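Local structure of transcriptional regulator AefR (Pseudomonas syringae pv. tomato, 3CDL) at residues G92-R95 and N96-D99. The protein probably binds cis-regulatory DNA as a transcription factor of the TetR family, with an all-helical fold joining a helix-turn-helix region to a C-terminal domain. Residues are numbered along the deposited sequence; the frame is centred on the assembly and turned at random.
Sequences GKMR and NLTD
Thr-98 turns back on Met-94 at the end of helix 82-97. Its CB lies 3.5 Å from Met-94 O. From there OG1, set beside its own backbone N (chi1 -41°), donates a hydrogen bond to that same Met-94 O. The OG1 to Met-94 O distance is 2.7 Å, with OG1 standing 29° out of the plane of that carbonyl. OG1 also passes 3.7 Å from the selenium (SE) of Met-94, a selenomethionine, the two side chains crossing at a slant. The backbone N of Thr-98 adds only weak bonds to Met-94 O and Arg-95 O, whereas one residue earlier Leu-97 N makes a regular i to i-4 bond to Lys-93 O at 3.2 Å. Thr-98 is also where helical phi/psi is lost, and Asp-99 follows as N-cap of helix 100-114, its OD1 accepting from Phe-102 N and hydrogen-bonded to Ser-101 OG: a helix-to-helix junction within the C-terminal domain of this TetR-family regulator. One residue back along the helix, the Lys-93 chain, bent at chi2 and chi4, curls round Leu-97 CD1 in a packing contact, with Lys-93 NZ 3.5 Å from that methyl. Met-94 SE approaches Leu-97 CD2 at 4.3 Å, and both side chains pack on Ala-167 of helix 152-167, while Met-94 also reaches Val-187 of helix 181-199.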
loop_
_atom_site.group_PDB
_atom_site.type_symbol
_atom_site.label_atom_id
_atom_site.label_comp_id
_atom_site.label_asym_id
_atom_site.label_seq_id
_atom_site.Cartn_x
_atom_site.Cartn_y
_atom_site.Cartn_z
ATOM N N GLY B 92 -4.253 -4.674 -19.135
ATOM C CA GLY B 92 -2.794 -4.471 -19.183
ATOM C C GLY B 92 -2.158 -4.326 -17.798
ATOM O O GLY B 92 -1.265 -5.096 -17.429
ATOM N N LYS B 93 -2.624 -3.353 -17.020
ATOM C CA LYS B 93 -2.129 -3.183 -15.659
ATOM C C LYS B 93 -2.382 -4.395 -14.750
ATOM O O LYS B 93 -1.573 -4.672 -13.880
ATOM C CB LYS B 93 -2.706 -1.919 -15.024
ATOM C CG LYS B 93 -2.060 -1.490 -13.687
ATOM C CD LYS B 93 -0.528 -1.362 -13.783
ATOM C CE LYS B 93 0.080 -0.365 -12.801
ATOM N NZ LYS B 93 -0.445 -0.415 -11.367
HETATM N N MSE B 94 -3.488 -5.116 -14.942
HETATM C CA MSE B 94 -3.778 -6.277 -14.108
HETATM C C MSE B 94 -2.871 -7.473 -14.438
HETATM O O MSE B 94 -2.443 -8.201 -13.551
HETATM C CB MSE B 94 -5.251 -6.663 -14.205
HETATM C CG MSE B 94 -5.644 -7.908 -13.408
HETATM SE SE MSE B 94 -5.297 -7.758 -11.444
HETATM C CE MSE B 94 -6.650 -6.417 -11.026
ATOM N N ARG B 95 -2.578 -7.673 -15.713
ATOM C CA ARG B 95 -1.682 -8.754 -16.121
ATOM C C ARG B 95 -0.243 -8.530 -15.578
ATOM O O ARG B 95 0.484 -9.492 -15.281
ATOM C CB ARG B 95 -1.698 -8.907 -17.656
ATOM C CG ARG B 95 -3.039 -9.425 -18.248
ATOM C CD ARG B 95 -2.910 -9.722 -19.757
ATOM N NE ARG B 95 -3.455 -8.656 -20.608
ATOM C CZ ARG B 95 -4.672 -8.663 -21.166
ATOM N NH1 ARG B 95 -5.513 -9.688 -20.999
ATOM N NH2 ARG B 95 -5.058 -7.631 -21.900
ATOM N N ASN B 96 0.145 -7.262 -15.435
ATOM C CA ASN B 96 1.464 -6.913 -14.912
ATOM C C ASN B 96 1.562 -7.139 -13.397
ATOM O O ASN B 96 2.556 -7.664 -12.899
ATOM C CB ASN B 96 1.852 -5.470 -15.301
ATOM C CG ASN B 96 1.977 -5.280 -16.808
ATOM O OD1 ASN B 96 2.704 -6.010 -17.495
ATOM N ND2 ASN B 96 1.267 -4.295 -17.330
ATOM N N LEU B 97 0.516 -6.754 -12.681
ATOM C CA LEU B 97 0.385 -7.035 -11.244
ATOM C C LEU B 97 0.334 -8.534 -10.916
ATOM O O LEU B 97 0.644 -8.932 -9.790
ATOM C CB LEU B 97 -0.906 -6.413 -10.714
ATOM C CG LEU B 97 -1.090 -4.974 -10.224
ATOM C CD1 LEU B 97 -0.255 -3.925 -10.947
ATOM C CD2 LEU B 97 -2.584 -4.642 -10.302
ATOM N N THR B 98 -0.095 -9.358 -11.872
ATOM C CA THR B 98 -0.331 -10.761 -11.565
ATOM C C THR B 98 0.845 -11.571 -12.063
ATOM O O THR B 98 0.697 -12.668 -12.603
ATOM C CB THR B 98 -1.692 -11.277 -12.125
ATOM O OG1 THR B 98 -2.704 -10.283 -11.930
ATOM C CG2 THR B 98 -2.124 -12.530 -11.392
ATOM N N ASP B 99 2.022 -10.980 -11.903
ATOM C CA ASP B 99 3.293 -11.603 -12.240
ATOM C C ASP B 99 4.112 -11.710 -10.943
ATOM O O ASP B 99 4.479 -10.700 -10.356
ATOM C CB ASP B 99 4.022 -10.756 -13.297
ATOM C CG ASP B 99 5.356 -11.365 -13.722
ATOM O OD1 ASP B 99 6.301 -11.406 -12.894
ATOM O OD2 ASP B 99 5.462 -11.816 -14.893
#